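Hydrogenase maturation factor (Thermoanaerobacter tengcongensis, PDB 3VTH) probably transfers the carbamoyl group of carbamoyl phosphate, at the cost of ATP, to the C-terminal cysteine of HypE during [NiFe]-hydrogenase maturation. Local coordinates at residues R599-R611 against F616-M628. Sequence-based numbering, arbitrary orientation.
Sequences RFFDAVAALIGVR and FEGQAAMELESLM. With AP2 (phosphomethylphosphonic acid adenosyl ester), chain H.
R599 NH2 lies 3.3 Å from E617 OE1, a salt bridge of charge alone, since the oxygen stands well out of the guanidinium plane. The pair lies where two consecutive helices, 599-607 and 619-626, cross at 66° in the Kae1-like carbamoyltransferase domain and jointly form part of the AP2 nucleotide pocket. Bent at chi2 (-64°) and chi3, the R599 chain doubles back so that NE and NH2 both grip D602 OD2, from one face of its carboxylate; the shared oxygen probably helps fix the guanidinium beside the ribose. F601 lays one ring face over AP2 C2, its CE1 3.6 Å away, while A621 CB packs against both ring and adenine. D602 OD1 accepts a hydrogen bond from a water, which itself accepts one from the backbone N-H of A620, linking the acid to the first turn of helix 619-626. Two small side chains allow the axes to approach to 8.5 Å: A605 CB meets A620 CB at 3.8 Å. L624 fills the angle beyond, its CD2 against F601 and V604 CG1 and its CD1 against I608 CD1. G609, at positive phi, ends helix 599-607 in a Schellman motif, and V610 then reaches tip to tip toward L627. R611 extends from CG to NE across E623, and the terminal amide of Q619 stacks over one face of its guanidinium, the two planes slightly tilted. A leucine here would probably leave the E623 carboxylate without its cationic mate and the Q619 amide without its flat stacking partner. The bond concerned is bent (130° at the hydrogen): R611 NE donates to the syn side of E623 OE2 at 2.9 Å.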
loop_
_atom_site.group_PDB
_atom_site.type_symbol
_atom_site.label_atom_id
_atom_site.label_comp_id
_atom_site.label_asym_id
_atom_site.label_seq_id
_atom_site.Cartn_x
_atom_site.Cartn_y
_atom_site.Cartn_z
ATOM N N ARG A 599 2.124 22.364 -4.314
ATOM C CA ARG A 599 1.595 23.595 -4.886
ATOM C C ARG A 599 2.588 24.214 -5.863
ATOM O O ARG A 599 2.182 24.811 -6.866
ATOM C CB ARG A 599 1.200 24.623 -3.799
ATOM C CG ARG A 599 0.110 24.162 -2.783
ATOM C CD ARG A 599 -1.288 23.870 -3.377
ATOM N NE ARG A 599 -1.274 22.666 -4.207
ATOM C CZ ARG A 599 -1.416 21.418 -3.752
ATOM N NH1 ARG A 599 -1.620 21.180 -2.457
ATOM N NH2 ARG A 599 -1.352 20.401 -4.602
ATOM N N PHE A 600 3.883 24.096 -5.559
ATOM C CA PHE A 600 4.935 24.550 -6.494
ATOM C C PHE A 600 4.749 23.851 -7.850
ATOM O O PHE A 600 4.687 24.516 -8.907
ATOM C CB PHE A 600 6.339 24.296 -5.903
ATOM C CG PHE A 600 7.470 25.092 -6.539
ATOM C CD1 PHE A 600 7.257 25.987 -7.592
ATOM C CD2 PHE A 600 8.785 24.889 -6.095
ATOM C CE1 PHE A 600 8.330 26.706 -8.169
ATOM C CE2 PHE A 600 9.861 25.594 -6.674
ATOM C CZ PHE A 600 9.628 26.504 -7.718
ATOM N N PHE A 601 4.626 22.523 -7.823
ATOM C CA PHE A 601 4.331 21.761 -9.042
ATOM C C PHE A 601 3.057 22.247 -9.734
ATOM O O PHE A 601 3.061 22.441 -10.951
ATOM C CB PHE A 601 4.233 20.251 -8.758
ATOM C CG PHE A 601 5.537 19.523 -8.947
ATOM C CD1 PHE A 601 5.696 18.625 -10.006
ATOM C CD2 PHE A 601 6.604 19.731 -8.068
ATOM C CE1 PHE A 601 6.912 17.935 -10.186
ATOM C CE2 PHE A 601 7.822 19.045 -8.239
ATOM C CZ PHE A 601 7.976 18.156 -9.309
ATOM N N ASP A 602 1.985 22.469 -8.966
ATOM C CA ASP A 602 0.717 22.941 -9.568
ATOM C C ASP A 602 0.873 24.319 -10.223
ATOM O O ASP A 602 0.320 24.567 -11.299
ATOM C CB ASP A 602 -0.417 22.986 -8.543
ATOM C CG ASP A 602 -0.931 21.595 -8.166
ATOM O OD1 ASP A 602 -0.569 20.601 -8.838
ATOM O OD2 ASP A 602 -1.687 21.510 -7.174
ATOM N N ALA A 603 1.626 25.208 -9.569
ATOM C CA ALA A 603 1.904 26.545 -10.128
ATOM C C ALA A 603 2.623 26.467 -11.487
ATOM O O ALA A 603 2.277 27.181 -12.447
ATOM C CB ALA A 603 2.717 27.389 -9.127
ATOM N N VAL A 604 3.646 25.618 -11.566
ATOM C CA VAL A 604 4.363 25.383 -12.830
ATOM C C VAL A 604 3.437 24.826 -13.903
ATOM O O VAL A 604 3.427 25.324 -15.037
ATOM C CB VAL A 604 5.567 24.418 -12.648
ATOM C CG1 VAL A 604 6.212 24.075 -14.010
ATOM C CG2 VAL A 604 6.589 25.028 -11.684
ATOM N N ALA A 605 2.653 23.805 -13.556
ATOM C CA ALA A 605 1.771 23.164 -14.549
ATOM C C ALA A 605 0.771 24.171 -15.154
ATOM O O ALA A 605 0.547 24.182 -16.374
ATOM C CB ALA A 605 1.043 21.970 -13.948
ATOM N N ALA A 606 0.210 25.025 -14.297
ATOM C CA ALA A 606 -0.739 26.062 -14.719
ATOM C C ALA A 606 -0.072 27.127 -15.595
ATOM O O ALA A 606 -0.618 27.541 -16.614
ATOM C CB ALA A 606 -1.395 26.719 -13.490
ATOM N N LEU A 607 1.123 27.546 -15.185
ATOM C CA LEU A 607 1.847 28.612 -15.857
ATOM C C LEU A 607 2.273 28.217 -17.248
ATOM O O LEU A 607 2.262 29.052 -18.151
ATOM C CB LEU A 607 3.069 29.052 -15.045
ATOM C CG LEU A 607 2.746 30.042 -13.921
ATOM C CD1 LEU A 607 3.940 30.199 -12.978
ATOM C CD2 LEU A 607 2.330 31.406 -14.504
ATOM N N ILE A 608 2.674 26.961 -17.431
ATOM C CA ILE A 608 3.066 26.528 -18.778
ATOM C C ILE A 608 1.927 25.843 -19.538
ATOM O O ILE A 608 2.144 25.215 -20.576
ATOM C CB ILE A 608 4.391 25.731 -18.793
ATOM C CG1 ILE A 608 4.228 24.350 -18.138
ATOM C CG2 ILE A 608 5.495 26.551 -18.079
ATOM C CD1 ILE A 608 5.452 23.455 -18.310
ATOM N N GLY A 609 0.712 25.992 -19.023
ATOM C CA GLY A 609 -0.477 25.541 -19.733
ATOM C C GLY A 609 -0.651 24.037 -19.850
ATOM O O GLY A 609 -1.274 23.565 -20.805
ATOM N N VAL A 610 -0.147 23.288 -18.890
ATOM C CA VAL A 610 -0.395 21.864 -18.827
ATOM C C VAL A 610 -1.857 21.602 -18.538
ATOM O O VAL A 610 -2.479 20.843 -19.188
ATOM C CB VAL A 610 0.494 21.193 -17.792
ATOM C CG1 VAL A 610 0.102 19.769 -17.532
ATOM C CG2 VAL A 610 1.891 21.246 -18.212
ATOM N N ARG A 611 -2.375 22.265 -17.540
ATOM C CA ARG A 611 -3.767 22.222 -17.100
ATOM C C ARG A 611 -4.072 23.507 -16.331
ATOM O O ARG A 611 -3.173 24.088 -15.737
ATOM C CB ARG A 611 -4.003 21.011 -16.170
ATOM C CG ARG A 611 -4.489 19.771 -16.912
ATOM C CD ARG A 611 -4.831 18.621 -15.975
ATOM N NE ARG A 611 -5.502 17.554 -16.729
ATOM C CZ ARG A 611 -6.814 17.337 -16.715
ATOM N NH1 ARG A 611 -7.616 18.096 -15.973
ATOM N NH2 ARG A 611 -7.326 16.350 -17.434
ATOM N N PHE A 616 -8.468 15.530 -9.780
ATOM C CA PHE A 616 -8.016 14.925 -8.537
ATOM C C PHE A 616 -6.701 15.546 -8.095
ATOM O O PHE A 616 -5.925 16.032 -8.911
ATOM C CB PHE A 616 -7.899 13.391 -8.662
ATOM C CG PHE A 616 -6.902 12.917 -9.707
ATOM C CD1 PHE A 616 -7.295 12.720 -11.021
ATOM C CD2 PHE A 616 -5.582 12.634 -9.359
ATOM C CE1 PHE A 616 -6.388 12.275 -11.982
ATOM C CE2 PHE A 616 -4.662 12.184 -10.323
ATOM C CZ PHE A 616 -5.072 12.009 -11.632
ATOM N N GLU A 617 -6.468 15.523 -6.787
ATOM C CA GLU A 617 -5.279 16.108 -6.175
ATOM C C GLU A 617 -4.020 15.425 -6.732
ATOM O O GLU A 617 -3.911 14.208 -6.715
ATOM C CB GLU A 617 -5.386 15.934 -4.647
ATOM C CG GLU A 617 -4.228 16.480 -3.804
ATOM C CD GLU A 617 -4.371 17.956 -3.445
ATOM O OE1 GLU A 617 -4.202 18.817 -4.347
ATOM O OE2 GLU A 617 -4.632 18.255 -2.249
ATOM N N GLY A 618 -3.086 16.216 -7.247
ATOM C CA GLY A 618 -1.824 15.670 -7.733
ATOM C C GLY A 618 -1.812 15.386 -9.225
ATOM O O GLY A 618 -0.760 15.112 -9.794
ATOM N N GLN A 619 -2.981 15.438 -9.858
ATOM C CA GLN A 619 -3.086 15.159 -11.289
ATOM C C GLN A 619 -2.102 15.990 -12.099
ATOM O O GLN A 619 -1.400 15.464 -12.963
ATOM C CB GLN A 619 -4.509 15.384 -11.801
ATOM C CG GLN A 619 -4.666 15.178 -13.320
ATOM C CD GLN A 619 -6.094 15.322 -13.805
ATOM O OE1 GLN A 619 -6.473 14.747 -14.833
ATOM N NE2 GLN A 619 -6.887 16.102 -13.097
ATOM N N ALA A 620 -2.047 17.285 -11.804
ATOM C CA ALA A 620 -1.198 18.188 -12.575
ATOM C C ALA A 620 0.274 17.843 -12.354
ATOM O O ALA A 620 1.062 17.888 -13.278
ATOM C CB ALA A 620 -1.480 19.653 -12.207
ATOM N N ALA A 621 0.637 17.440 -11.144
ATOM C CA ALA A 621 2.043 17.069 -10.904
ATOM C C ALA A 621 2.448 15.787 -11.650
ATOM O O ALA A 621 3.561 15.686 -12.167
ATOM C CB ALA A 621 2.343 16.977 -9.405
ATOM N N MET A 622 1.526 14.834 -11.733
ATOM C CA MET A 622 1.730 13.603 -12.490
ATOM C C MET A 622 1.892 13.871 -13.981
ATOM O O MET A 622 2.744 13.279 -14.633
ATOM C CB MET A 622 0.559 12.630 -12.244
ATOM C CG MET A 622 0.511 12.135 -10.789
ATOM S SD MET A 622 -1.017 11.229 -10.412
ATOM C CE MET A 622 -0.707 9.723 -11.334
ATOM N N GLU A 623 1.078 14.772 -14.521
ATOM C CA GLU A 623 1.167 15.070 -15.949
ATOM C C GLU A 623 2.473 15.788 -16.284
ATOM O O GLU A 623 3.104 15.490 -17.294
ATOM C CB GLU A 623 -0.046 15.866 -16.419
ATOM C CG GLU A 623 -1.357 15.052 -16.337
ATOM C CD GLU A 623 -2.549 15.789 -16.923
ATOM O OE1 GLU A 623 -2.351 16.844 -17.581
ATOM O OE2 GLU A 623 -3.687 15.310 -16.739
ATOM N N LEU A 624 2.881 16.701 -15.408
ATOM C CA LEU A 624 4.133 17.433 -15.559
ATOM C C LEU A 624 5.336 16.486 -15.590
ATOM O O LEU A 624 6.218 16.615 -16.450
ATOM C CB LEU A 624 4.262 18.486 -14.444
ATOM C CG LEU A 624 5.345 19.560 -14.526
ATOM C CD1 LEU A 624 5.234 20.383 -15.817
ATOM C CD2 LEU A 624 5.285 20.463 -13.283
ATOM N N GLU A 625 5.347 15.512 -14.679
ATOM C CA GLU A 625 6.389 14.483 -14.659
ATOM C C GLU A 625 6.374 13.617 -15.920
ATOM O O GLU A 625 7.431 13.332 -16.492
ATOM C CB GLU A 625 6.265 13.583 -13.405
ATOM C CG GLU A 625 7.432 12.557 -13.285
ATOM C CD GLU A 625 7.166 11.404 -12.304
ATOM O OE1 GLU A 625 6.094 11.370 -11.669
ATOM O OE2 GLU A 625 8.039 10.513 -12.183
ATOM N N SER A 626 5.182 13.216 -16.362
ATOM C CA SER A 626 5.050 12.340 -17.525
ATOM C C SER A 626 5.567 12.949 -18.825
ATOM O O SER A 626 6.012 12.223 -19.706
ATOM C CB SER A 626 3.600 11.907 -17.743
ATOM O OG SER A 626 3.184 11.062 -16.678
ATOM N N LEU A 627 5.498 14.264 -18.951
ATOM C CA LEU A 627 5.876 14.886 -20.227
ATOM C C LEU A 627 7.344 15.319 -20.293
ATOM O O LEU A 627 7.805 15.830 -21.321
ATOM C CB LEU A 627 4.926 16.047 -20.562
ATOM C CG LEU A 627 4.805 17.179 -19.544
ATOM C CD1 LEU A 627 5.976 18.161 -19.656
ATOM C CD2 LEU A 627 3.470 17.928 -19.746
ATOM N N MET A 628 8.084 15.125 -19.208
ATOM C CA MET A 628 9.431 15.694 -19.132
ATOM C C MET A 628 10.427 15.127 -20.158
ATOM O O MET A 628 10.369 13.952 -20.517
ATOM C CB MET A 628 9.979 15.676 -17.697
ATOM C CG MET A 628 10.732 14.457 -17.252
ATOM S SD MET A 628 11.631 14.905 -15.727
ATOM C CE MET A 628 13.254 15.134 -16.388
HETATM P PB AP2 H . -0.508 15.795 1.853
HETATM O O1B AP2 H . 0.017 16.660 0.735
HETATM O O2B AP2 H . 0.430 15.531 2.991
HETATM O O3B AP2 H . -1.906 16.186 2.260
HETATM C C3A AP2 H . -0.732 14.195 1.030
HETATM P PA AP2 H . 0.800 13.375 0.503
HETATM O O1A AP2 H . 0.267 12.005 0.107
HETATM O O2A AP2 H . 1.969 13.471 1.454
HETATM O "O5'" AP2 H . 1.264 14.190 -0.816
HETATM C "C5'" AP2 H . 0.464 14.060 -1.986
HETATM C "C4'" AP2 H . 0.902 15.184 -2.896
HETATM O "O4'" AP2 H . 2.185 14.882 -3.447
HETATM C "C3'" AP2 H . -0.012 15.356 -4.093
HETATM O "O3'" AP2 H . -1.196 16.074 -3.731
HETATM C "C2'" AP2 H . 0.911 16.113 -5.026
HETATM O "O2'" AP2 H . 0.854 17.490 -4.637
HETATM C "C1'" AP2 H . 2.292 15.510 -4.731
HETATM N N9 AP2 H . 2.590 14.542 -5.825
HETATM C C8 AP2 H . 1.931 13.394 -6.121
HETATM N N7 AP2 H . 2.447 12.786 -7.223
HETATM C C5 AP2 H . 3.468 13.552 -7.656
HETATM C C6 AP2 H . 4.444 13.501 -8.774
HETATM N N6 AP2 H . 4.443 12.477 -9.665
HETATM N N1 AP2 H . 5.338 14.523 -8.871
HETATM C C2 AP2 H . 5.378 15.543 -7.986
HETATM N N3 AP2 H . 4.510 15.656 -6.957
HETATM C C4 AP2 H . 3.553 14.709 -6.747
HETATM O O HOH W 1 -2.636 18.782 -9.327
#